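Side-chain contacts in LbaCas13a H328A (C2c2) (PDB 5WLH), which binds pre-crRNA as a guide-bearing CRISPR-Cas13a nuclease that targets RNA and probably cleaves it by means of paired HEPN domains: residues Leu107-Arg112 and Lys153-Glu158; Leu305-Phe310 and Ser316-Val321; Asn547-Phe552 and Phe591-Lys596; Lys1072-Gln1077 and Gln1090-Lys1095. All coordinates share one frame; numbering follows the deposited sequence.

The four contacts follow one another along the chain, each closing before the next opens, and none touches another. Contacts 1 and 2 lie in the N-terminal quarter, their centres about 55 Å apart: the first joins the end of helix 103-107 and the turn after it to the end of helix 146-155, the second joins helix 292-311 to the loop behind it. Contact 3 sets the 3-10 turn 549-551 on helix 588-602, its centre about 86 Å from that of contact 1 and on the opposite side of the chain's centre. Contact 4 links helices 1062-1075 and 1087-1103 beside the bound RNA, about 72 Å from contact 2 between centres. They are thus separate local packings within a large, mostly helical protein bound to its guide RNA.

Contact 1: residues Leu107-Arg112 and Lys153-Glu158; sequences LSVDDR and KGIISE
L107 meets I155 and I156 through a single methyl, CD2, which lies 3.8 Å from I156 CG2 and 4.1 Å from I155 CG2. The leucine holds CG opposite its own carbonyl carbon (chi1 -55°), a setting that carries the branched end over to the two isoleucines although the CB bond does not aim at them; it crosses I156 at about a right angle. V109 makes the second touch: its CG1 lies 3.6 Å from I155 CD1, the end of an extended chain (chi2 179°) that reaches out toward the turn. The arrangement is a helix terminus packed against an interhelical turn: I155 belongs to the last turn of helix 146-155, and I156 is the first residue to leave it. Helix 115-130 lends F118 to both L107 and I155, while L227 of helix 218-230 touches L107 and I156, so beta-branched and leucine methyls suit a site lined by hydrocarbon. Just beyond, S157 is the N-cap of helix 158-166, capping the N of N160, and its OG also donates to G154 O at 2.6 Å, tilted 22° from the carbonyl plane. Toward the surface, D110 OD2 forms a salt bridge with R151.

Contact 2: residues Leu305-Phe310 and Ser316-Val321; sequences LVVLYF and SKLSDV
This is a buried, purely apolar contact in which a helix receives the chain that follows it: helix 292-311 ends, the chain turns back, and the loop leading to helix 327-335 lays L318 against the helix flank. It is local packing within a helix-loop-helix connection, and leucine suits it because one branched side chain can fill the space beside two successive helical residues. L318 CD1 comes 3.7 Å from L308 CA and 3.8 Å from L308 CB, so the methyl rests on the backbone and the root of the neighbouring side chain. From L308 CB the chain leads elsewhere: with CG set opposite the backbone N (chi1 164°), it runs on to A385 and V386 of helix 357-388. V307 faces the loop with its CB bond, its apolar branches suiting a flank covered by the loop and by helix 327-335; it and L318 run antiparallel, one beside the other. K317 starts toward the helix, yet its amine end leads away, and its side chain touches D330 and R334 of helix 327-335. The backbone of the loop is tied down separately, L318 O accepting from R393 and K317 N donating to D315. No hydrogen bond joins the two segments, whose second side-chain touch is V307 CG1 against L318 CG at 4.1 Å.

Contact 3: residues Asn547-Phe552 and Phe591-Lys596; sequences NNILNF and FLTDLK
I549 drives its CD1 methyl against L592, 3.7 Å from CD2 and 4.1 Å from CG of that leucine, and this is the close-fitting half of the contact. CG1 stands opposite the backbone N (chi1 -172°), which extends the longer branch from the short 3-10 turn 549-551 toward helix 588-602. L592 is further enclosed by L559 and I563 of helix 559-564 and by L513 of helix 486-517, a setting where leucine and isoleucine belong. The looser half holds T593 and K596: I549 CG2 stays 4.1 Å from T593 OG1, and CD1 is 4.5 Å from K596 CD. At the outer side of the turn N551 is exposed and takes no part in the contact. Upstream, N548 makes an Asx turn, its OD1 accepting from L550 N at 2.9 Å in the carbonyl plane, while its ND2 donates to K533 O and T535 O; asparagine can thus shape the turn and tie it to the preceding loop. Between the segments the adhesion is therefore hydrophobic: K596 offers its CD while its NZ bonds to L530 O, and T593 turns to I549 CG2 a hydroxyl already bonded to V589 O within its own helix.

Contact 4: residues Lys1072-Gln1077 and Gln1090-Lys1095; sequences KKETSQ and QKNIKK
T1075 keeps OG1 between its backbone N and carbonyl carbon (chi1 63°), which turns CG2 outward to the neighbouring helix, and I1093, its CG1 anti to the carbonyl carbon, folds at chi2 (-72°) to bring CD1 back to meet it. The pair joins two consecutive helices, 1062-1075 and 1087-1103, in a helix-loop-helix arrangement, with the end of the first packed on the flank of the second. I1093 CD1 lies 3.7 Å from T1075 CB and 3.9 Å from CG2, the two side chains crossing at a slant. A small threonine suits the place: its backbone can draw within 6.4 Å, CA to CA, of I1093, its methyl serves the packing, and its hydroxyl bonds back to L1071 O within its own helix. The same CG2 rests 3.9 Å from N1092 O and also lies near N1092 CB. Beside it E1074, whose chain bends at chi2, brings CG 4.1 Å from N1092 ND2, with carboxylate and amide planes 80° apart; the polar side chains fit this more open border. Bound RNA lies close by: T1075 and I1093 each pack on an adenine base, and K1094 packs against a phosphate; its NZ forms a salt bridge with E1098 and a hydrogen bond to A1354 O. The contact thus forms part of the protein surface that meets the RNA. Past T1075 the chain turns off, and K1073 O takes two donors, S1076 N and S1076 OG, the hydroxyl at 2.6 Å from that oxygen.

Contact 1: residues Leu107-Arg112 and Lys153-Glu158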
loop_
_atom_site.group_PDB
_atom_site.type_symbol
_atom_site.label_atom_id
_atom_site.label_comp_id
_atom_site.label_asym_id
_atom_site.label_seq_id
_atom_site.Cartn_x
_atom_site.Cartn_y
_atom_site.Cartn_z
ATOM N N LEU A 107 -41.947 20.044 -13.374
ATOM C CA LEU A 107 -41.384 21.000 -14.313
ATOM C C LEU A 107 -41.622 20.621 -15.771
ATOM O O LEU A 107 -41.375 21.446 -16.657
ATOM C CB LEU A 107 -39.873 21.160 -14.059
ATOM C CG LEU A 107 -39.468 21.540 -12.628
ATOM C CD1 LEU A 107 -37.980 21.906 -12.550
ATOM C CD2 LEU A 107 -40.331 22.677 -12.070
ATOM N N SER A 108 -42.088 19.403 -16.038
ATOM C CA SER A 108 -42.349 18.942 -17.396
ATOM C C SER A 108 -43.816 19.092 -17.785
ATOM O O SER A 108 -44.209 18.663 -18.877
ATOM C CB SER A 108 -41.907 17.487 -17.548
ATOM O OG SER A 108 -42.596 16.664 -16.623
ATOM N N VAL A 109 -44.617 19.710 -16.917
ATOM C CA VAL A 109 -46.050 19.844 -17.128
ATOM C C VAL A 109 -46.358 20.546 -18.456
ATOM O O VAL A 109 -45.550 21.327 -18.984
ATOM C CB VAL A 109 -46.649 20.602 -15.929
ATOM C CG1 VAL A 109 -46.072 22.010 -15.853
ATOM C CG2 VAL A 109 -48.168 20.643 -15.986
ATOM N N ASP A 110 -47.532 20.236 -19.013
ATOM C CA ASP A 110 -48.003 20.851 -20.251
ATOM C C ASP A 110 -47.074 20.504 -21.413
ATOM O O ASP A 110 -46.588 21.377 -22.131
ATOM C CB ASP A 110 -48.152 22.366 -20.085
ATOM C CG ASP A 110 -49.256 22.953 -20.950
ATOM O OD1 ASP A 110 -49.859 22.214 -21.765
ATOM O OD2 ASP A 110 -49.516 24.167 -20.814
ATOM N N ASP A 111 -46.811 19.205 -21.568
ATOM C CA ASP A 111 -46.033 18.664 -22.687
ATOM C C ASP A 111 -44.648 19.310 -22.780
ATOM O O ASP A 111 -44.219 19.753 -23.845
ATOM C CB ASP A 111 -46.795 18.808 -24.011
ATOM C CG ASP A 111 -48.016 17.889 -24.094
ATOM O OD1 ASP A 111 -47.957 16.742 -23.600
ATOM O OD2 ASP A 111 -49.037 18.323 -24.660
ATOM N N ARG A 112 -43.948 19.360 -21.643
ATOM C CA ARG A 112 -42.561 19.833 -21.563
ATOM C C ARG A 112 -42.400 21.278 -22.031
ATOM O O ARG A 112 -41.290 21.698 -22.358
ATOM C CB ARG A 112 -41.613 18.930 -22.364
ATOM C CG ARG A 112 -41.811 17.437 -22.162
ATOM C CD ARG A 112 -40.478 16.682 -22.174
ATOM N NE ARG A 112 -40.651 15.230 -22.230
ATOM C CZ ARG A 112 -41.227 14.555 -23.228
ATOM N NH1 ARG A 112 -41.691 15.178 -24.308
ATOM N NH2 ARG A 112 -41.328 13.235 -23.150
ATOM N N LYS A 153 -43.941 30.674 -11.927
ATOM C CA LYS A 153 -43.561 31.091 -10.581
ATOM C C LYS A 153 -44.382 30.349 -9.529
ATOM O O LYS A 153 -43.866 29.990 -8.464
ATOM C CB LYS A 153 -43.719 32.610 -10.466
ATOM C CG LYS A 153 -43.569 33.195 -9.079
ATOM C CD LYS A 153 -43.820 34.698 -9.131
ATOM C CE LYS A 153 -44.423 35.207 -7.835
ATOM N NZ LYS A 153 -43.507 36.151 -7.135
ATOM N N GLY A 154 -45.657 30.073 -9.822
ATOM C CA GLY A 154 -46.469 29.332 -8.873
ATOM C C GLY A 154 -46.062 27.875 -8.763
ATOM O O GLY A 154 -46.133 27.277 -7.687
ATOM N N ILE A 155 -45.617 27.281 -9.871
ATOM C CA ILE A 155 -45.182 25.889 -9.830
ATOM C C ILE A 155 -43.975 25.737 -8.912
ATOM O O ILE A 155 -43.859 24.749 -8.174
ATOM C CB ILE A 155 -44.875 25.381 -11.253
ATOM C CG1 ILE A 155 -46.174 25.191 -12.042
ATOM C CG2 ILE A 155 -44.144 24.036 -11.197
ATOM C CD1 ILE A 155 -45.949 24.703 -13.457
ATOM N N ILE A 156 -43.061 26.709 -8.942
ATOM C CA ILE A 156 -41.880 26.639 -8.089
ATOM C C ILE A 156 -42.032 27.593 -6.912
ATOM O O ILE A 156 -41.069 28.245 -6.499
ATOM C CB ILE A 156 -40.597 26.926 -8.884
ATOM C CG1 ILE A 156 -40.704 28.252 -9.644
ATOM C CG2 ILE A 156 -40.325 25.779 -9.848
ATOM C CD1 ILE A 156 -39.361 28.931 -9.853
ATOM N N SER A 157 -43.238 27.665 -6.358
ATOM C CA SER A 157 -43.522 28.454 -5.169
ATOM C C SER A 157 -43.556 27.567 -3.930
ATOM O O SER A 157 -43.673 26.342 -4.011
ATOM C CB SER A 157 -44.860 29.191 -5.312
ATOM O OG SER A 157 -45.941 28.270 -5.258
ATOM N N GLU A 158 -43.446 28.210 -2.767
ATOM C CA GLU A 158 -43.605 27.484 -1.515
ATOM C C GLU A 158 -44.969 26.814 -1.444
ATOM O O GLU A 158 -45.088 25.673 -0.983
ATOM C CB GLU A 158 -43.422 28.429 -0.332
ATOM C CG GLU A 158 -43.597 27.741 1.007
ATOM C CD GLU A 158 -43.122 28.593 2.170
ATOM O OE1 GLU A 158 -43.263 28.156 3.336
ATOM O OE2 GLU A 158 -42.617 29.697 1.910
#

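Contact 2: residues Leu305-Phe310 and Ser316-Val321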
loop_
_atom_site.group_PDB
_atom_site.type_symbol
_atom_site.label_atom_id
_atom_site.label_comp_id
_atom_site.label_asym_id
_atom_site.label_seq_id
_atom_site.Cartn_x
_atom_site.Cartn_y
_atom_site.Cartn_z
ATOM N N LEU A 305 1.531 34.693 10.543
ATOM C CA LEU A 305 0.248 34.542 9.869
ATOM C C LEU A 305 -0.644 33.556 10.612
ATOM O O LEU A 305 -1.853 33.778 10.737
ATOM C CB LEU A 305 0.443 34.089 8.429
ATOM C CG LEU A 305 1.008 35.155 7.495
ATOM C CD1 LEU A 305 1.278 34.555 6.122
ATOM C CD2 LEU A 305 0.044 36.311 7.360
ATOM N N VAL A 306 -0.070 32.449 11.091
ATOM C CA VAL A 306 -0.863 31.483 11.853
ATOM C C VAL A 306 -1.349 32.116 13.149
ATOM O O VAL A 306 -2.514 31.968 13.541
ATOM C CB VAL A 306 -0.041 30.215 12.136
ATOM C CG1 VAL A 306 -0.823 29.259 13.052
ATOM C CG2 VAL A 306 0.355 29.527 10.838
ATOM N N VAL A 307 -0.457 32.822 13.845
ATOM C CA VAL A 307 -0.865 33.459 15.092
ATOM C C VAL A 307 -1.977 34.470 14.825
ATOM O O VAL A 307 -2.987 34.514 15.545
ATOM C CB VAL A 307 0.347 34.107 15.784
ATOM C CG1 VAL A 307 -0.128 35.016 16.943
ATOM C CG2 VAL A 307 1.320 33.024 16.283
ATOM N N LEU A 308 -1.815 35.288 13.779
ATOM C CA LEU A 308 -2.847 36.254 13.413
ATOM C C LEU A 308 -4.181 35.571 13.149
ATOM O O LEU A 308 -5.234 36.033 13.608
ATOM C CB LEU A 308 -2.419 37.047 12.181
ATOM C CG LEU A 308 -3.555 37.803 11.496
ATOM C CD1 LEU A 308 -4.006 38.973 12.368
ATOM C CD2 LEU A 308 -3.153 38.281 10.100
ATOM N N TYR A 309 -4.154 34.474 12.395
ATOM C CA TYR A 309 -5.392 33.830 11.982
ATOM C C TYR A 309 -6.210 33.381 13.179
ATOM O O TYR A 309 -7.432 33.595 13.228
ATOM C CB TYR A 309 -5.073 32.643 11.074
ATOM C CG TYR A 309 -6.262 32.099 10.320
ATOM C CD1 TYR A 309 -7.128 31.180 10.908
ATOM C CD2 TYR A 309 -6.506 32.490 9.014
ATOM C CE1 TYR A 309 -8.200 30.663 10.199
ATOM C CE2 TYR A 309 -7.585 31.987 8.300
ATOM C CZ TYR A 309 -8.431 31.086 8.909
ATOM O OH TYR A 309 -9.482 30.589 8.184
ATOM N N PHE A 310 -5.561 32.767 14.160
ATOM C CA PHE A 310 -6.276 32.133 15.251
ATOM C C PHE A 310 -6.369 32.995 16.500
ATOM O O PHE A 310 -7.254 32.757 17.326
ATOM C CB PHE A 310 -5.605 30.808 15.630
ATOM C CG PHE A 310 -5.780 29.749 14.595
ATOM C CD1 PHE A 310 -6.986 29.065 14.488
ATOM C CD2 PHE A 310 -4.763 29.461 13.696
ATOM C CE1 PHE A 310 -7.169 28.089 13.511
ATOM C CE2 PHE A 310 -4.946 28.489 12.715
ATOM C CZ PHE A 310 -6.149 27.798 12.634
ATOM N N SER A 316 0.099 39.155 21.592
ATOM C CA SER A 316 1.344 39.763 22.048
ATOM C C SER A 316 2.522 39.435 21.139
ATOM O O SER A 316 3.475 40.220 21.076
ATOM C CB SER A 316 1.647 39.333 23.484
ATOM O OG SER A 316 1.874 37.942 23.567
ATOM N N LYS A 317 2.464 38.318 20.403
ATOM C CA LYS A 317 3.557 37.967 19.501
ATOM C C LYS A 317 3.511 38.740 18.195
ATOM O O LYS A 317 4.444 38.625 17.394
ATOM C CB LYS A 317 3.550 36.462 19.210
ATOM C CG LYS A 317 4.227 35.634 20.285
ATOM C CD LYS A 317 5.673 36.082 20.480
ATOM C CE LYS A 317 6.398 35.219 21.494
ATOM N NZ LYS A 317 5.828 35.364 22.855
ATOM N N LEU A 318 2.463 39.525 17.960
ATOM C CA LEU A 318 2.377 40.369 16.781
ATOM C C LEU A 318 2.673 41.834 17.083
ATOM O O LEU A 318 2.664 42.652 16.161
ATOM C CB LEU A 318 0.990 40.254 16.158
ATOM C CG LEU A 318 0.624 38.839 15.737
ATOM C CD1 LEU A 318 -0.766 38.808 15.115
ATOM C CD2 LEU A 318 1.697 38.353 14.744
ATOM N N SER A 319 2.936 42.169 18.348
ATOM C CA SER A 319 3.086 43.566 18.754
ATOM C C SER A 319 4.379 44.171 18.217
ATOM O O SER A 319 4.367 45.248 17.611
ATOM C CB SER A 319 3.031 43.663 20.280
ATOM O OG SER A 319 2.702 44.974 20.703
ATOM N N ASP A 320 5.506 43.498 18.441
ATOM C CA ASP A 320 6.819 43.982 18.019
ATOM C C ASP A 320 7.195 43.283 16.717
ATOM O O ASP A 320 7.545 42.096 16.719
ATOM C CB ASP A 320 7.863 43.734 19.106
ATOM C CG ASP A 320 9.244 44.235 18.715
ATOM O OD1 ASP A 320 9.358 44.977 17.721
ATOM O OD2 ASP A 320 10.221 43.882 19.405
ATOM N N VAL A 321 7.144 44.030 15.611
ATOM C CA VAL A 321 7.328 43.435 14.290
ATOM C C VAL A 321 8.737 42.892 14.099
ATOM O O VAL A 321 8.954 42.044 13.225
ATOM C CB VAL A 321 6.988 44.454 13.184
ATOM C CG1 VAL A 321 5.699 45.192 13.519
ATOM C CG2 VAL A 321 8.136 45.429 12.969
#

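Contact 3: residues Asn547-Phe552 and Phe591-Lys596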
loop_
_atom_site.group_PDB
_atom_site.type_symbol
_atom_site.label_atom_id
_atom_site.label_comp_id
_atom_site.label_asym_id
_atom_site.label_seq_id
_atom_site.Cartn_x
_atom_site.Cartn_y
_atom_site.Cartn_z
ATOM N N ASN A 547 34.687 -4.782 12.513
ATOM C CA ASN A 547 33.599 -5.269 11.673
ATOM C C ASN A 547 34.036 -6.401 10.744
ATOM O O ASN A 547 33.330 -6.723 9.782
ATOM C CB ASN A 547 32.979 -4.117 10.874
ATOM C CG ASN A 547 33.993 -3.324 10.071
ATOM O OD1 ASN A 547 35.177 -3.662 10.007
ATOM N ND2 ASN A 547 33.522 -2.247 9.446
ATOM N N ASN A 548 35.185 -7.013 11.016
ATOM C CA ASN A 548 35.632 -8.161 10.237
ATOM C C ASN A 548 34.687 -9.332 10.484
ATOM O O ASN A 548 34.333 -9.623 11.631
ATOM C CB ASN A 548 37.077 -8.512 10.627
ATOM C CG ASN A 548 37.675 -9.619 9.778
ATOM O OD1 ASN A 548 37.092 -10.696 9.640
ATOM N ND2 ASN A 548 38.862 -9.365 9.217
ATOM N N ILE A 549 34.267 -9.990 9.399
ATOM C CA ILE A 549 33.247 -11.037 9.499
ATOM C C ILE A 549 33.685 -12.146 10.446
ATOM O O ILE A 549 32.848 -12.749 11.128
ATOM C CB ILE A 549 32.892 -11.583 8.098
ATOM C CG1 ILE A 549 31.695 -12.542 8.185
ATOM C CG2 ILE A 549 34.077 -12.282 7.442
ATOM C CD1 ILE A 549 30.641 -12.276 7.148
ATOM N N LEU A 550 34.996 -12.401 10.548
ATOM C CA LEU A 550 35.479 -13.452 11.444
ATOM C C LEU A 550 35.034 -13.234 12.886
ATOM O O LEU A 550 34.832 -14.205 13.621
ATOM C CB LEU A 550 37.006 -13.543 11.385
ATOM C CG LEU A 550 37.560 -13.940 10.020
ATOM C CD1 LEU A 550 39.070 -13.675 9.965
ATOM C CD2 LEU A 550 37.238 -15.400 9.718
ATOM N N ASN A 551 34.874 -11.980 13.307
ATOM C CA ASN A 551 34.502 -11.688 14.686
ATOM C C ASN A 551 33.080 -12.097 15.024
ATOM O O ASN A 551 32.709 -12.051 16.202
ATOM C CB ASN A 551 34.651 -10.198 14.975
ATOM C CG ASN A 551 36.083 -9.728 14.879
ATOM O OD1 ASN A 551 36.996 -10.445 15.266
ATOM N ND2 ASN A 551 36.285 -8.521 14.359
ATOM N N PHE A 552 32.274 -12.474 14.035
ATOM C CA PHE A 552 30.853 -12.683 14.255
ATOM C C PHE A 552 30.383 -14.076 13.880
ATOM O O PHE A 552 29.220 -14.411 14.153
ATOM C CB PHE A 552 30.052 -11.614 13.488
ATOM C CG PHE A 552 30.460 -10.213 13.849
ATOM C CD1 PHE A 552 29.979 -9.621 15.004
ATOM C CD2 PHE A 552 31.370 -9.517 13.079
ATOM C CE1 PHE A 552 30.369 -8.345 15.358
ATOM C CE2 PHE A 552 31.774 -8.241 13.435
ATOM C CZ PHE A 552 31.274 -7.654 14.574
ATOM N N PHE A 591 32.972 -17.790 0.847
ATOM C CA PHE A 591 31.670 -18.198 0.334
ATOM C C PHE A 591 30.558 -17.356 0.953
ATOM O O PHE A 591 29.740 -16.765 0.235
ATOM C CB PHE A 591 31.456 -19.684 0.622
ATOM C CG PHE A 591 30.220 -20.266 -0.005
ATOM C CD1 PHE A 591 29.617 -19.660 -1.092
ATOM C CD2 PHE A 591 29.672 -21.439 0.493
ATOM C CE1 PHE A 591 28.480 -20.206 -1.669
ATOM C CE2 PHE A 591 28.533 -21.996 -0.080
ATOM C CZ PHE A 591 27.935 -21.367 -1.163
ATOM N N LEU A 592 30.536 -17.273 2.289
ATOM C CA LEU A 592 29.574 -16.416 2.984
ATOM C C LEU A 592 29.695 -14.965 2.538
ATOM O O LEU A 592 28.685 -14.277 2.327
ATOM C CB LEU A 592 29.786 -16.518 4.493
ATOM C CG LEU A 592 28.921 -15.594 5.347
ATOM C CD1 LEU A 592 27.463 -15.982 5.105
ATOM C CD2 LEU A 592 29.284 -15.718 6.817
ATOM N N THR A 593 30.931 -14.486 2.386
ATOM C CA THR A 593 31.166 -13.099 2.016
ATOM C C THR A 593 30.672 -12.815 0.608
ATOM O O THR A 593 30.137 -11.733 0.332
ATOM C CB THR A 593 32.664 -12.780 2.149
ATOM O OG1 THR A 593 32.977 -12.603 3.531
ATOM C CG2 THR A 593 33.020 -11.507 1.392
ATOM N N ASP A 594 30.815 -13.781 -0.295
ATOM C CA ASP A 594 30.342 -13.560 -1.653
ATOM C C ASP A 594 28.819 -13.480 -1.702
ATOM O O ASP A 594 28.263 -12.605 -2.372
ATOM C CB ASP A 594 30.865 -14.653 -2.568
ATOM C CG ASP A 594 32.206 -14.291 -3.178
ATOM O OD1 ASP A 594 32.738 -13.193 -2.887
ATOM O OD2 ASP A 594 32.718 -15.101 -3.955
ATOM N N LEU A 595 28.131 -14.373 -0.994
ATOM C CA LEU A 595 26.672 -14.294 -0.939
ATOM C C LEU A 595 26.209 -12.985 -0.308
ATOM O O LEU A 595 25.258 -12.353 -0.791
ATOM C CB LEU A 595 26.120 -15.483 -0.158
ATOM C CG LEU A 595 26.324 -16.841 -0.828
ATOM C CD1 LEU A 595 25.847 -17.904 0.143
ATOM C CD2 LEU A 595 25.581 -16.949 -2.150
ATOM N N LYS A 596 26.862 -12.574 0.782
ATOM C CA LYS A 596 26.598 -11.278 1.391
ATOM C C LYS A 596 26.795 -10.147 0.390
ATOM O O LYS A 596 25.997 -9.208 0.345
ATOM C CB LYS A 596 27.521 -11.083 2.598
ATOM C CG LYS A 596 27.387 -9.753 3.304
ATOM C CD LYS A 596 28.524 -9.547 4.305
ATOM C CE LYS A 596 29.850 -9.234 3.619
ATOM N NZ LYS A 596 29.908 -7.874 2.990
#

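Contact 4: residues Lys1072-Gln1077 and Gln1090-Lys1095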
loop_
_atom_site.group_PDB
_atom_site.type_symbol
_atom_site.label_atom_id
_atom_site.label_comp_id
_atom_site.label_asym_id
_atom_site.label_seq_id
_atom_site.Cartn_x
_atom_site.Cartn_y
_atom_site.Cartn_z
ATOM N N LYS A 1072 -10.901 -35.329 15.323
ATOM C CA LYS A 1072 -10.693 -36.219 14.188
ATOM C C LYS A 1072 -11.790 -37.281 14.149
ATOM O O LYS A 1072 -12.482 -37.443 13.138
ATOM C CB LYS A 1072 -9.297 -36.856 14.280
ATOM C CG LYS A 1072 -8.752 -37.603 13.024
ATOM C CD LYS A 1072 -9.599 -38.811 12.565
ATOM C CE LYS A 1072 -9.693 -39.924 13.622
ATOM N NZ LYS A 1072 -10.410 -41.120 13.099
ATOM N N LYS A 1073 -11.953 -38.015 15.258
ATOM C CA LYS A 1073 -12.983 -39.048 15.348
ATOM C C LYS A 1073 -14.361 -38.481 15.042
ATOM O O LYS A 1073 -15.082 -38.999 14.181
ATOM C CB LYS A 1073 -12.978 -39.684 16.746
ATOM C CG LYS A 1073 -12.374 -41.091 16.819
ATOM C CD LYS A 1073 -12.459 -41.681 18.228
ATOM C CE LYS A 1073 -11.495 -40.976 19.188
ATOM N NZ LYS A 1073 -10.056 -41.212 18.866
ATOM N N GLU A 1074 -14.736 -37.397 15.730
ATOM C CA GLU A 1074 -16.089 -36.861 15.625
ATOM C C GLU A 1074 -16.414 -36.338 14.230
ATOM O O GLU A 1074 -17.596 -36.179 13.906
ATOM C CB GLU A 1074 -16.290 -35.753 16.660
ATOM C CG GLU A 1074 -17.751 -35.466 16.996
ATOM C CD GLU A 1074 -18.337 -36.457 17.988
ATOM O OE1 GLU A 1074 -19.355 -36.122 18.630
ATOM O OE2 GLU A 1074 -17.784 -37.571 18.134
ATOM N N THR A 1075 -15.407 -36.070 13.398
ATOM C CA THR A 1075 -15.638 -35.579 12.047
ATOM C C THR A 1075 -15.323 -36.610 10.973
ATOM O O THR A 1075 -15.549 -36.335 9.789
ATOM C CB THR A 1075 -14.812 -34.310 11.791
ATOM O OG1 THR A 1075 -13.417 -34.621 11.876
ATOM C CG2 THR A 1075 -15.152 -33.233 12.814
ATOM N N SER A 1076 -14.833 -37.796 11.352
ATOM C CA SER A 1076 -14.276 -38.759 10.403
ATOM C C SER A 1076 -15.292 -39.301 9.403
ATOM O O SER A 1076 -14.881 -39.892 8.398
ATOM C CB SER A 1076 -13.647 -39.929 11.160
ATOM O OG SER A 1076 -14.559 -40.460 12.105
ATOM N N GLN A 1077 -16.590 -39.114 9.641
ATOM C CA GLN A 1077 -17.623 -39.725 8.814
ATOM C C GLN A 1077 -18.248 -38.765 7.808
ATOM O O GLN A 1077 -18.982 -39.217 6.923
ATOM C CB GLN A 1077 -18.722 -40.324 9.707
ATOM C CG GLN A 1077 -19.376 -39.333 10.668
ATOM C CD GLN A 1077 -18.541 -39.055 11.911
ATOM O OE1 GLN A 1077 -17.334 -39.299 11.937
ATOM N NE2 GLN A 1077 -19.190 -38.538 12.949
ATOM N N GLN A 1090 -20.534 -28.282 10.873
ATOM C CA GLN A 1090 -19.642 -27.246 10.366
ATOM C C GLN A 1090 -18.713 -26.731 11.462
ATOM O O GLN A 1090 -17.492 -26.654 11.272
ATOM C CB GLN A 1090 -20.466 -26.104 9.772
ATOM C CG GLN A 1090 -19.638 -24.970 9.194
ATOM C CD GLN A 1090 -18.736 -25.411 8.052
ATOM O OE1 GLN A 1090 -19.109 -25.301 6.886
ATOM N NE2 GLN A 1090 -17.540 -25.896 8.380
ATOM N N LYS A 1091 -19.277 -26.380 12.624
ATOM C CA LYS A 1091 -18.466 -25.863 13.724
ATOM C C LYS A 1091 -17.434 -26.878 14.197
ATOM O O LYS A 1091 -16.332 -26.497 14.609
ATOM C CB LYS A 1091 -19.363 -25.448 14.895
ATOM C CG LYS A 1091 -20.365 -24.349 14.578
ATOM C CD LYS A 1091 -21.215 -24.022 15.801
ATOM C CE LYS A 1091 -22.698 -23.945 15.450
ATOM N NZ LYS A 1091 -23.302 -22.618 15.776
ATOM N N ASN A 1092 -17.763 -28.170 14.155
ATOM C CA ASN A 1092 -16.784 -29.171 14.568
ATOM C C ASN A 1092 -15.687 -29.333 13.525
ATOM O O ASN A 1092 -14.525 -29.579 13.869
ATOM C CB ASN A 1092 -17.477 -30.508 14.829
ATOM C CG ASN A 1092 -17.856 -30.685 16.283
ATOM O OD1 ASN A 1092 -17.273 -30.054 17.166
ATOM N ND2 ASN A 1092 -18.835 -31.546 16.542
ATOM N N ILE A 1093 -16.042 -29.225 12.247
ATOM C CA ILE A 1093 -15.034 -29.263 11.199
ATOM C C ILE A 1093 -14.056 -28.111 11.377
ATOM O O ILE A 1093 -12.836 -28.296 11.311
ATOM C CB ILE A 1093 -15.701 -29.239 9.811
ATOM C CG1 ILE A 1093 -16.324 -30.602 9.512
ATOM C CG2 ILE A 1093 -14.700 -28.869 8.727
ATOM C CD1 ILE A 1093 -15.296 -31.680 9.216
ATOM N N LYS A 1094 -14.585 -26.908 11.632
ATOM C CA LYS A 1094 -13.730 -25.746 11.864
ATOM C C LYS A 1094 -12.818 -25.969 13.061
ATOM O O LYS A 1094 -11.623 -25.652 13.007
ATOM C CB LYS A 1094 -14.580 -24.493 12.064
ATOM C CG LYS A 1094 -13.772 -23.198 12.198
ATOM C CD LYS A 1094 -13.149 -22.814 10.860
ATOM C CE LYS A 1094 -12.621 -21.380 10.877
ATOM N NZ LYS A 1094 -11.460 -21.216 11.794
ATOM N N LYS A 1095 -13.361 -26.524 14.149
ATOM C CA LYS A 1095 -12.543 -26.806 15.323
ATOM C C LYS A 1095 -11.455 -27.820 15.003
ATOM O O LYS A 1095 -10.315 -27.678 15.462
ATOM C CB LYS A 1095 -13.420 -27.308 16.474
ATOM C CG LYS A 1095 -14.231 -26.228 17.166
ATOM C CD LYS A 1095 -15.029 -26.809 18.332
ATOM C CE LYS A 1095 -15.844 -25.738 19.044
ATOM N NZ LYS A 1095 -16.204 -26.143 20.439
#